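Local coordinates for protein tyrocidine synthetase 3 (Brevibacillus brevis, PDB 2JGP) that probably helps assemble the peptide antibiotic tyrocidine, pairing a peptidyl carrier domain with a condensation domain that forms peptide bonds, at residues R46-M51 and R62-K67; D58-I63 and A74-E79; L207-G210 and Y214-F217; E316-L321 and Y330-A335; E440-T443 and T448-P451. All coordinates share one frame; numbering follows the deposited sequence.

Contact 1. Residues R46-M51 and R62-K67; sequences RVLSSM and RILFEK
Leu-64 reaches across to Val-47 and Leu-48 on the facing helix and makes every close approach of this contact. Its CD2 methyl does the touching: it lies 4.2 Å from Leu-48 CD2 and 4.4 Å from Val-47 CB. One branch of Leu-64 is therefore set against two successive side chains. Leu-64 has CG anti to the backbone N (chi1 -180°), which carries CD2 out to the facing helix. Val-47 starts out toward the partner helix, whereas Leu-48 leaves its backbone obliquely and comes within range through CD2. The backbones stay well apart, the CA atoms of Leu-48 and Leu-64 being 8.4 Å from each other, and the two segments bury just 104 Å² between them. Away from this apolar seam the character changes: Arg-46, Ser-49, Phe-65 and Glu-66 are exposed and lie beyond contact with the opposite segment. Both segments belong to the peptidyl carrier domain, a small helical bundle, and neighbouring parts complete the packing. Trp-19 of helix 10-23 and Phe-34 of a loop meet Val-47, Ile-59 meets Leu-48, and Leu-73 of helix 70-79 meets Leu-64.

Contact 2. Residues D58-I63 and A74-E79; sequences DIPLRI and AAFIEE
Ile-59 and Ile-77 bring their CA atoms to 7.9 Å, and Ile-63 and Phe-76 theirs to 8.3 Å. Residues 58-60 run extended up to Pro-60 at the N-cap and 61-63 begin helix 61-66; segment 74-79 lies on helix 70-79. The main contact is a CH-pi interaction. Ile-63 CG2 stands 3.6 Å from the centroid of the Phe-76 ring, only 6° off the ring normal, so the methyl sits over the middle of one face. CG1 and CD1 of Ile-63 are each 3.8 Å from Phe-76 CE1. Phe-76 has CG anti to the backbone N (chi1 168°), which swings the ring out from its helix and across the isoleucine. This arrangement ties together two helices of the carrier-domain bundle, 61-66 and 70-79, along with the loop leading into the first. At that loop Pro-60 CD meets the far end of the ring obliquely, 4.1 Å from Phe-76 CZ. Deeper in, the buried pair Ile-59 and Ile-77 touch through their terminal methyls, CD1 to CD1 at 4.0 Å, the side chains crossing at about a right angle. Leu-48 and Met-51 also pack on Ile-59, and Trp-11 on Ile-77.

Contact 3. Residues L207-G210 and Y214-F217; sequences LKIG and YVLF
Leu-207 and Val-215 form an antiparallel hydrogen-bonded pair, the amide of each reaching the carbonyl of the other. Val-215 N donates to Leu-207 O at 2.7 Å, in the plane of that carbonyl and nearly straight at hydrogen (167°). The return bond from Leu-207 N to Val-215 O measures 2.9 Å, with its donor tilted 20° from the carbonyl plane. Next along, Lys-208 and Tyr-214 are a non-hydrogen-bonded pair, and their side chains share a face of the sheet. Followed outward, the lysine chain slants across the CD2/CE2 side of the phenol. CB is 3.8 Å from Tyr-214 CD2, CG is 3.8 Å from Tyr-214 CE2, and CD keeps that same spacing to CE2. CE then reaches the hydroxyl, 3.9 Å from Tyr-214 OH. There chi4 bends (-103°) and carries NZ away from the ring. On the face of Leu-207 and Val-215, Ile-209 CD1 adds an apolar touch with Val-215 CG2 at 3.9 Å. Toward the turn, Ile-209 and Gly-210 both face the residue before Tyr-214, a classic beta bulge in the hairpin of strands 202-210 and 213-220. Chemically, the lysine offers its hydrocarbon chain rather than its charge to the tyrosine, whose OH has a weak hydrogen bond with Lys-130 O. Specific polar bonding across the two segments thus rests on the backbone.

Contact 4. Residues E316-L321 and Y330-A335; sequences EGLHQL and YMVLLA
Leu-318 and Leu-321 meet Val-332 and Leu-333 in a purely apolar helix-to-helix contact, buried inside the condensation domain. The two helices, 312-325 and 329-345, are consecutive in sequence and joined by a short connection. Domains of this family resemble chloramphenicol acetyltransferase, with two lobes each built on a mixed sheet. Helix 329-345 packs on the sheet that contains strand 430-435, Leu-333 lying against Phe-432 and Phe-434, which is consistent with the helical layer of one lobe. The segment axes approach to 9.5 Å and their directions differ by 107°, so the helices cross steeply instead of running side by side. The backbones come nearest at Leu-318 and Val-332, with CA atoms 7.3 Å apart, and the segments bury 172 Å² in all. All four contacting side chains are buried, and Ile-506 of helix 489-508 encloses them further by lying against both Leu-318 and Leu-321. The two leucines of the first helix arrive at the same valine methyl from different starting torsions: Leu-321 has CG anti to its amide nitrogen (chi1 177°), whereas in Leu-318 it is anti to the carbonyl carbon (chi1 -68°). Leu-318 divides its branches between two partners, sending CD1 to Leu-333 CD2 at 3.9 Å. Its other methyl, CD2, joins Leu-321 CD2 against that valine: Val-332 CG1 lies 4.0 Å from the former and 3.9 Å from the latter.

Contact 5. Residues E440-T443 and T448-P451; sequences EVMT and TLAP
Met-442 and Leu-449 make the one apolar side-chain contact here, CG of the methionine lying 3.8 Å from CD1 of the leucine. The first torsion of Met-442 places that carbon, between its backbone N and carbonyl carbon (chi1 69°); farther out, a separate bend at chi3 turns CE aside from the chain. Leu-449, the one buried residue of the contact, has CG beside its own backbone N (chi1 -47°), which, with chi2 extended, brings CD1 to Met-442 CG. Val-441 behaves differently and meets backbone instead of side chain. Its CG2 is anti to the amide nitrogen and close to the neighbouring carbonyl, with both Val-441 CB and CG2 at 3.2 Å from Leu-449 O. The same oxygen receives a CA-H...O contact from Val-441 CA, also at 3.2 Å and 132° at hydrogen. This is close packing without a conventional hydrogen bond. Glu-440 O and Leu-449 O, 3.3 Å apart, are both acceptors and cannot bond to each other, and the buried amides Thr-443 N and Leu-449 N have no partner in the model. Although the segments run roughly antiparallel, residues 440-443 therefore lie along the strand as a loop and do not extend the sheet. On its other side, strand 447-451 is hydrogen-bonded to strand 123-129, through Thr-448 with Glu-128 and Ala-450 with Leu-126, as an outermost strand of a five-stranded mixed sheet. Helix 227-241 packs over Met-442 with Leu-234 and Val-238, the latter also touching Leu-449.

Overall arrangement
The contacts fall into three places along one chain. Contacts 1 and 2 come first, in the carrier domain; their centres are 7 Å apart, they touch and they share helix 61-66, so they are adjoining parts of the carrier-domain packing. The other three follow in the condensation domain. Contacts 3 and 5, centres 14 Å apart, reach the same five-stranded sheet although far apart in sequence, with contact 4 between them along the chain. Contact 4 lies about 31 Å from contact 5 and 34 Å from contact 1, centre to centre. Contacts 1 and 3 are 59 Å apart, on opposite sides of the chain's centre, consistent with separately packed carrier and condensation cores.

Contact 1. Residues R46-M51 and R62-K67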
# COMPACT_ATOMS: atom_id res chain seq x y z
N ARG A 46 19.12 27.46 -7.41
CA ARG A 46 18.61 26.52 -8.41
C ARG A 46 17.80 25.38 -7.76
O ARG A 46 16.80 24.94 -8.33
CB ARG A 46 19.74 25.93 -9.25
CG ARG A 46 20.35 26.88 -10.24
CD ARG A 46 21.58 26.26 -10.87
NE ARG A 46 22.04 26.97 -12.06
CZ ARG A 46 23.20 26.76 -12.69
NH1 ARG A 46 24.06 25.85 -12.24
NH2 ARG A 46 23.50 27.47 -13.76
N VAL A 47 18.23 24.91 -6.59
CA VAL A 47 17.47 23.89 -5.85
C VAL A 47 16.10 24.44 -5.45
O VAL A 47 15.08 23.76 -5.60
CB VAL A 47 18.23 23.40 -4.60
CG1 VAL A 47 17.29 22.60 -3.68
CG2 VAL A 47 19.42 22.54 -5.01
N LEU A 48 16.08 25.67 -4.95
CA LEU A 48 14.84 26.34 -4.58
C LEU A 48 13.91 26.46 -5.78
O LEU A 48 12.70 26.19 -5.68
CB LEU A 48 15.11 27.73 -4.00
CG LEU A 48 16.04 27.80 -2.78
CD1 LEU A 48 16.15 29.24 -2.31
CD2 LEU A 48 15.57 26.89 -1.67
N SER A 49 14.47 26.88 -6.91
CA SER A 49 13.72 27.01 -8.16
C SER A 49 13.15 25.68 -8.62
O SER A 49 11.98 25.60 -9.01
CB SER A 49 14.61 27.59 -9.26
OG SER A 49 14.94 28.94 -8.98
N SER A 50 13.97 24.63 -8.58
CA SER A 50 13.55 23.29 -9.02
C SER A 50 12.42 22.71 -8.17
O SER A 50 11.50 22.09 -8.71
CB SER A 50 14.72 22.31 -9.02
OG SER A 50 15.67 22.67 -10.01
N MET A 51 12.49 22.91 -6.86
CA MET A 51 11.44 22.43 -5.96
C MET A 51 10.14 23.21 -6.17
O MET A 51 9.06 22.64 -6.04
CB MET A 51 11.88 22.52 -4.49
CG MET A 51 13.03 21.58 -4.14
SD MET A 51 12.59 19.84 -4.30
CE MET A 51 11.43 19.65 -2.94
N ARG A 62 17.12 31.10 3.18
CA ARG A 62 17.55 31.05 4.59
C ARG A 62 17.42 29.68 5.24
O ARG A 62 18.26 29.30 6.05
CB ARG A 62 16.80 32.09 5.45
CG ARG A 62 15.34 32.30 5.11
CD ARG A 62 15.13 33.38 4.03
NE ARG A 62 14.26 34.47 4.50
CZ ARG A 62 14.26 35.71 4.00
NH1 ARG A 62 15.06 36.06 3.00
NH2 ARG A 62 13.43 36.61 4.51
N ILE A 63 16.36 28.95 4.89
CA ILE A 63 16.13 27.62 5.44
C ILE A 63 17.10 26.58 4.89
O ILE A 63 17.56 25.70 5.62
CB ILE A 63 14.67 27.17 5.20
CG1 ILE A 63 13.70 28.08 5.96
CG2 ILE A 63 14.48 25.73 5.61
CD1 ILE A 63 13.88 28.05 7.47
N LEU A 64 17.43 26.67 3.60
CA LEU A 64 18.43 25.77 3.01
C LEU A 64 19.79 25.97 3.70
O LEU A 64 20.51 25.00 3.96
CB LEU A 64 18.56 26.00 1.50
CG LEU A 64 19.57 25.13 0.74
CD1 LEU A 64 19.49 23.66 1.13
CD2 LEU A 64 19.37 25.29 -0.77
N PHE A 65 20.14 27.22 3.98
CA PHE A 65 21.36 27.49 4.74
C PHE A 65 21.26 26.93 6.16
O PHE A 65 22.21 26.31 6.65
CB PHE A 65 21.64 29.00 4.78
CG PHE A 65 22.37 29.52 3.58
CD1 PHE A 65 21.82 30.51 2.78
CD2 PHE A 65 23.62 29.02 3.26
CE1 PHE A 65 22.52 31.00 1.67
CE2 PHE A 65 24.32 29.50 2.15
CZ PHE A 65 23.76 30.49 1.36
N GLU A 66 20.12 27.15 6.79
CA GLU A 66 19.87 26.73 8.16
C GLU A 66 19.77 25.21 8.29
O GLU A 66 20.25 24.64 9.26
CB GLU A 66 18.58 27.39 8.66
CG GLU A 66 18.24 27.17 10.12
CD GLU A 66 16.98 27.91 10.52
OE1 GLU A 66 16.94 29.15 10.35
OE2 GLU A 66 16.02 27.27 10.99
N LYS A 67 19.16 24.58 7.28
CA LYS A 67 18.90 23.14 7.28
C LYS A 67 19.58 22.53 6.05
O LYS A 67 18.91 22.17 5.09
CB LYS A 67 17.39 22.88 7.22
CG LYS A 67 16.55 23.66 8.22
CD LYS A 67 16.63 23.11 9.63
CE LYS A 67 15.45 23.61 10.47
NZ LYS A 67 15.36 22.86 11.75

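Contact 2. Residues D58-I63 and A74-E79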
# COMPACT_ATOMS: atom_id res chain seq x y z
N ASP A 58 7.75 26.19 -1.78
CA ASP A 58 8.62 27.36 -1.74
C ASP A 58 9.49 27.30 -0.49
O ASP A 58 9.01 27.51 0.62
CB ASP A 58 7.76 28.63 -1.75
CG ASP A 58 6.92 28.75 -3.02
OD1 ASP A 58 7.45 28.48 -4.12
OD2 ASP A 58 5.73 29.11 -2.92
N ILE A 59 10.76 26.97 -0.69
CA ILE A 59 11.72 26.83 0.40
C ILE A 59 12.53 28.12 0.46
O ILE A 59 13.22 28.45 -0.50
CB ILE A 59 12.68 25.66 0.15
CG1 ILE A 59 11.93 24.33 0.04
CG2 ILE A 59 13.72 25.57 1.27
CD1 ILE A 59 12.80 23.19 -0.48
N PRO A 60 12.43 28.87 1.58
CA PRO A 60 13.23 30.09 1.66
C PRO A 60 14.71 29.75 1.60
O PRO A 60 15.12 28.71 2.12
CB PRO A 60 12.87 30.66 3.04
CG PRO A 60 11.59 30.00 3.42
CD PRO A 60 11.63 28.65 2.80
N LEU A 61 15.51 30.61 0.98
CA LEU A 61 16.95 30.36 0.88
C LEU A 61 17.56 30.24 2.27
O LEU A 61 18.42 29.39 2.50
CB LEU A 61 17.64 31.45 0.07
CG LEU A 61 19.12 31.24 -0.26
CD1 LEU A 61 19.33 29.93 -1.02
CD2 LEU A 61 19.67 32.42 -1.04
N ARG A 62 17.12 31.10 3.18
CA ARG A 62 17.55 31.05 4.59
C ARG A 62 17.42 29.68 5.24
O ARG A 62 18.26 29.30 6.05
CB ARG A 62 16.80 32.09 5.45
CG ARG A 62 15.34 32.30 5.11
CD ARG A 62 15.13 33.38 4.03
NE ARG A 62 14.26 34.47 4.50
CZ ARG A 62 14.26 35.71 4.00
NH1 ARG A 62 15.06 36.06 3.00
NH2 ARG A 62 13.43 36.61 4.51
N ILE A 63 16.36 28.95 4.89
CA ILE A 63 16.13 27.62 5.44
C ILE A 63 17.10 26.58 4.89
O ILE A 63 17.56 25.70 5.62
CB ILE A 63 14.67 27.17 5.20
CG1 ILE A 63 13.70 28.08 5.96
CG2 ILE A 63 14.48 25.73 5.61
CD1 ILE A 63 13.88 28.05 7.47
N ALA A 74 13.97 18.02 4.46
CA ALA A 74 12.74 17.22 4.33
C ALA A 74 11.83 17.37 5.55
O ALA A 74 10.61 17.53 5.40
CB ALA A 74 13.08 15.75 4.11
N ALA A 75 12.41 17.31 6.74
CA ALA A 75 11.65 17.53 7.98
C ALA A 75 10.98 18.91 7.99
O ALA A 75 9.81 19.04 8.38
CB ALA A 75 12.56 17.38 9.20
N PHE A 76 11.71 19.94 7.56
CA PHE A 76 11.14 21.28 7.46
C PHE A 76 9.90 21.30 6.55
O PHE A 76 8.87 21.86 6.91
CB PHE A 76 12.18 22.28 6.95
CG PHE A 76 11.60 23.61 6.55
CD1 PHE A 76 11.41 24.60 7.49
CD2 PHE A 76 11.22 23.85 5.23
CE1 PHE A 76 10.88 25.82 7.13
CE2 PHE A 76 10.68 25.08 4.86
CZ PHE A 76 10.51 26.06 5.81
N ILE A 77 10.01 20.67 5.38
CA ILE A 77 8.89 20.63 4.43
C ILE A 77 7.70 19.89 5.03
O ILE A 77 6.55 20.32 4.87
CB ILE A 77 9.26 19.96 3.10
CG1 ILE A 77 10.36 20.74 2.37
CG2 ILE A 77 8.03 19.84 2.18
CD1 ILE A 77 10.87 20.03 1.12
N GLU A 78 7.97 18.79 5.73
CA GLU A 78 6.92 18.01 6.40
C GLU A 78 6.16 18.80 7.46
O GLU A 78 4.98 18.56 7.70
CB GLU A 78 7.52 16.77 7.06
CG GLU A 78 7.93 15.69 6.10
CD GLU A 78 8.88 14.67 6.70
OE1 GLU A 78 9.32 14.84 7.86
OE2 GLU A 78 9.19 13.68 6.01
N GLU A 79 6.86 19.72 8.11
CA GLU A 79 6.30 20.45 9.25
C GLU A 79 5.77 21.83 8.87
O GLU A 79 5.27 22.55 9.74
CB GLU A 79 7.37 20.56 10.35
CG GLU A 79 7.73 19.21 10.96
CD GLU A 79 9.05 19.19 11.69
OE1 GLU A 79 9.67 18.10 11.75
OE2 GLU A 79 9.48 20.24 12.21

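Contact 3. Residues L207-G210 and Y214-F217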
# COMPACT_ATOMS: atom_id res chain seq x y z
N LEU A 207 -20.19 -14.34 18.69
CA LEU A 207 -20.76 -15.68 18.75
C LEU A 207 -20.09 -16.47 19.86
O LEU A 207 -18.90 -16.76 19.78
CB LEU A 207 -20.55 -16.41 17.42
CG LEU A 207 -20.91 -15.64 16.14
CD1 LEU A 207 -20.46 -16.44 14.92
CD2 LEU A 207 -22.40 -15.36 16.09
N LYS A 208 -20.86 -16.80 20.89
CA LYS A 208 -20.41 -17.69 21.96
C LYS A 208 -20.48 -19.13 21.46
O LYS A 208 -21.57 -19.64 21.19
CB LYS A 208 -21.28 -17.51 23.20
CG LYS A 208 -20.87 -18.38 24.39
CD LYS A 208 -21.46 -17.84 25.69
CE LYS A 208 -20.87 -18.52 26.92
NZ LYS A 208 -21.78 -19.53 27.52
N ILE A 209 -19.32 -19.76 21.32
CA ILE A 209 -19.23 -21.14 20.83
C ILE A 209 -18.96 -22.14 21.96
O ILE A 209 -19.00 -23.36 21.75
CB ILE A 209 -18.18 -21.29 19.70
CG1 ILE A 209 -16.75 -21.03 20.21
CG2 ILE A 209 -18.51 -20.35 18.56
CD1 ILE A 209 -15.68 -21.26 19.17
N GLY A 210 -18.67 -21.62 23.15
CA GLY A 210 -18.46 -22.46 24.31
C GLY A 210 -18.24 -21.65 25.58
O GLY A 210 -18.00 -20.45 25.53
N TYR A 214 -15.36 -17.63 22.31
CA TYR A 214 -16.15 -16.75 21.46
C TYR A 214 -15.48 -16.55 20.11
O TYR A 214 -14.26 -16.62 19.99
CB TYR A 214 -16.31 -15.38 22.13
CG TYR A 214 -16.91 -15.39 23.52
CD1 TYR A 214 -16.10 -15.56 24.64
CD2 TYR A 214 -18.27 -15.22 23.72
CE1 TYR A 214 -16.64 -15.57 25.92
CE2 TYR A 214 -18.82 -15.22 24.98
CZ TYR A 214 -18.00 -15.39 26.09
OH TYR A 214 -18.55 -15.40 27.35
N VAL A 215 -16.30 -16.30 19.08
CA VAL A 215 -15.79 -15.83 17.80
C VAL A 215 -16.33 -14.43 17.55
O VAL A 215 -17.54 -14.22 17.56
CB VAL A 215 -16.20 -16.75 16.63
CG1 VAL A 215 -15.75 -16.16 15.29
CG2 VAL A 215 -15.62 -18.14 16.83
N LEU A 216 -15.42 -13.48 17.36
CA LEU A 216 -15.80 -12.11 17.04
C LEU A 216 -15.75 -11.92 15.54
O LEU A 216 -14.69 -11.97 14.93
CB LEU A 216 -14.85 -11.11 17.72
CG LEU A 216 -15.21 -9.62 17.60
CD1 LEU A 216 -16.53 -9.33 18.31
CD2 LEU A 216 -14.09 -8.77 18.17
N PHE A 217 -16.92 -11.69 14.94
CA PHE A 217 -17.01 -11.40 13.52
C PHE A 217 -17.17 -9.90 13.32
O PHE A 217 -18.07 -9.29 13.88
CB PHE A 217 -18.20 -12.13 12.90
CG PHE A 217 -18.51 -11.70 11.50
CD1 PHE A 217 -17.87 -12.29 10.42
CD2 PHE A 217 -19.43 -10.68 11.26
CE1 PHE A 217 -18.14 -11.87 9.12
CE2 PHE A 217 -19.71 -10.26 9.96
CZ PHE A 217 -19.06 -10.86 8.89

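Contact 4. Residues E316-L321 and Y330-A335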
# COMPACT_ATOMS: atom_id res chain seq x y z
N GLU A 316 19.46 -13.57 5.07
CA GLU A 316 20.55 -12.73 5.54
C GLU A 316 21.38 -12.18 4.38
O GLU A 316 21.77 -11.02 4.38
CB GLU A 316 21.44 -13.51 6.50
CG GLU A 316 22.42 -12.65 7.26
CD GLU A 316 23.32 -13.45 8.17
OE1 GLU A 316 23.38 -13.11 9.38
OE2 GLU A 316 23.96 -14.41 7.69
N GLY A 317 21.65 -13.03 3.39
CA GLY A 317 22.40 -12.60 2.21
C GLY A 317 21.69 -11.51 1.43
O GLY A 317 22.33 -10.58 0.94
N LEU A 318 20.37 -11.63 1.30
CA LEU A 318 19.57 -10.63 0.61
C LEU A 318 19.62 -9.29 1.35
O LEU A 318 19.78 -8.24 0.73
CB LEU A 318 18.12 -11.11 0.45
CG LEU A 318 17.97 -12.28 -0.53
CD1 LEU A 318 16.58 -12.92 -0.42
CD2 LEU A 318 18.24 -11.83 -1.95
N HIS A 319 19.51 -9.34 2.68
CA HIS A 319 19.68 -8.13 3.51
C HIS A 319 21.04 -7.48 3.28
O HIS A 319 21.12 -6.26 3.10
CB HIS A 319 19.51 -8.45 5.00
CG HIS A 319 18.08 -8.46 5.45
ND1 HIS A 319 17.34 -7.30 5.59
CD2 HIS A 319 17.26 -9.48 5.80
CE1 HIS A 319 16.12 -7.61 6.00
NE2 HIS A 319 16.05 -8.92 6.13
N GLN A 320 22.10 -8.28 3.27
CA GLN A 320 23.45 -7.75 3.07
C GLN A 320 23.63 -7.21 1.64
O GLN A 320 24.34 -6.22 1.44
CB GLN A 320 24.50 -8.81 3.39
CG GLN A 320 24.54 -9.23 4.86
CD GLN A 320 25.26 -8.23 5.77
OE1 GLN A 320 25.52 -7.08 5.39
NE2 GLN A 320 25.59 -8.67 6.98
N LEU A 321 23.00 -7.85 0.65
CA LEU A 321 23.05 -7.36 -0.73
C LEU A 321 22.41 -5.97 -0.83
O LEU A 321 22.94 -5.08 -1.51
CB LEU A 321 22.36 -8.32 -1.69
CG LEU A 321 22.30 -7.84 -3.15
CD1 LEU A 321 23.69 -7.62 -3.72
CD2 LEU A 321 21.51 -8.82 -4.01
N TYR A 330 13.19 -4.58 0.02
CA TYR A 330 12.06 -4.44 -0.90
C TYR A 330 12.52 -4.32 -2.35
O TYR A 330 12.01 -5.03 -3.23
CB TYR A 330 11.24 -3.20 -0.52
CG TYR A 330 10.02 -2.98 -1.38
CD1 TYR A 330 8.77 -3.39 -0.96
CD2 TYR A 330 10.13 -2.34 -2.62
CE1 TYR A 330 7.65 -3.20 -1.74
CE2 TYR A 330 9.02 -2.14 -3.41
CZ TYR A 330 7.78 -2.57 -2.96
OH TYR A 330 6.67 -2.37 -3.73
N MET A 331 13.46 -3.42 -2.61
CA MET A 331 13.95 -3.19 -3.97
C MET A 331 14.67 -4.40 -4.56
O MET A 331 14.51 -4.71 -5.74
CB MET A 331 14.89 -1.98 -4.01
CG MET A 331 14.21 -0.63 -3.81
SD MET A 331 15.46 0.65 -3.56
CE MET A 331 14.44 2.05 -3.10
N VAL A 332 15.48 -5.06 -3.75
CA VAL A 332 16.24 -6.24 -4.18
C VAL A 332 15.26 -7.33 -4.62
O VAL A 332 15.39 -7.89 -5.71
CB VAL A 332 17.14 -6.77 -3.04
CG1 VAL A 332 17.73 -8.14 -3.40
CG2 VAL A 332 18.25 -5.76 -2.72
N LEU A 333 14.27 -7.60 -3.78
CA LEU A 333 13.24 -8.60 -4.08
C LEU A 333 12.39 -8.24 -5.30
O LEU A 333 12.08 -9.10 -6.13
CB LEU A 333 12.35 -8.81 -2.86
CG LEU A 333 13.02 -9.31 -1.59
CD1 LEU A 333 12.02 -9.32 -0.45
CD2 LEU A 333 13.63 -10.69 -1.80
N LEU A 334 12.01 -6.97 -5.42
CA LEU A 334 11.28 -6.52 -6.60
C LEU A 334 12.12 -6.71 -7.85
O LEU A 334 11.61 -7.13 -8.89
CB LEU A 334 10.87 -5.04 -6.47
CG LEU A 334 10.15 -4.42 -7.67
CD1 LEU A 334 8.88 -5.21 -8.04
CD2 LEU A 334 9.84 -2.96 -7.39
N ALA A 335 13.41 -6.39 -7.75
CA ALA A 335 14.34 -6.59 -8.84
C ALA A 335 14.41 -8.07 -9.22
O ALA A 335 14.31 -8.42 -10.39
CB ALA A 335 15.73 -6.06 -8.45

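Contact 5. Residues E440-T443 and T448-P451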
# COMPACT_ATOMS: atom_id res chain seq x y z
N GLU A 440 0.48 -13.80 16.07
CA GLU A 440 -0.67 -14.71 16.08
C GLU A 440 -1.53 -14.56 17.35
O GLU A 440 -2.63 -15.12 17.42
CB GLU A 440 -0.21 -16.16 15.92
CG GLU A 440 0.54 -16.43 14.61
CD GLU A 440 0.72 -17.91 14.31
OE1 GLU A 440 0.31 -18.76 15.14
OE2 GLU A 440 1.28 -18.24 13.24
N VAL A 441 -1.03 -13.83 18.35
CA VAL A 441 -1.78 -13.57 19.58
C VAL A 441 -1.26 -12.34 20.33
O VAL A 441 -0.12 -12.33 20.80
CB VAL A 441 -1.78 -14.80 20.53
CG1 VAL A 441 -0.36 -15.32 20.73
CG2 VAL A 441 -2.43 -14.46 21.86
N MET A 442 -2.10 -11.31 20.44
CA MET A 442 -1.72 -10.05 21.11
C MET A 442 -2.25 -9.95 22.55
O MET A 442 -1.78 -9.12 23.32
CB MET A 442 -2.15 -8.84 20.28
CG MET A 442 -3.65 -8.60 20.18
SD MET A 442 -4.04 -7.32 18.97
CE MET A 442 -3.61 -8.16 17.44
N THR A 443 -3.24 -10.78 22.88
CA THR A 443 -3.69 -11.01 24.26
C THR A 443 -4.45 -9.86 24.94
O THR A 443 -4.28 -8.69 24.61
CB THR A 443 -2.52 -11.45 25.20
OG1 THR A 443 -1.68 -10.33 25.49
CG2 THR A 443 -1.70 -12.57 24.57
N THR A 448 -7.29 -14.60 25.47
CA THR A 448 -6.27 -14.81 24.45
C THR A 448 -6.90 -14.73 23.06
O THR A 448 -7.90 -15.40 22.78
CB THR A 448 -5.58 -16.18 24.61
OG1 THR A 448 -6.57 -17.22 24.54
CG2 THR A 448 -4.87 -16.26 25.95
N LEU A 449 -6.30 -13.93 22.18
CA LEU A 449 -6.85 -13.66 20.85
C LEU A 449 -6.08 -14.43 19.78
O LEU A 449 -4.85 -14.47 19.80
CB LEU A 449 -6.78 -12.17 20.55
CG LEU A 449 -7.27 -11.22 21.66
CD1 LEU A 449 -7.15 -9.78 21.21
CD2 LEU A 449 -8.70 -11.54 22.05
N ALA A 450 -6.80 -15.04 18.84
CA ALA A 450 -6.18 -15.80 17.76
C ALA A 450 -7.11 -15.90 16.55
O ALA A 450 -8.30 -15.60 16.66
CB ALA A 450 -5.80 -17.19 18.26
N PRO A 451 -6.57 -16.32 15.39
CA PRO A 451 -7.41 -16.52 14.21
C PRO A 451 -8.43 -17.65 14.38
O PRO A 451 -8.19 -18.59 15.14
CB PRO A 451 -6.39 -16.90 13.12
CG PRO A 451 -5.08 -16.43 13.63
CD PRO A 451 -5.16 -16.60 15.11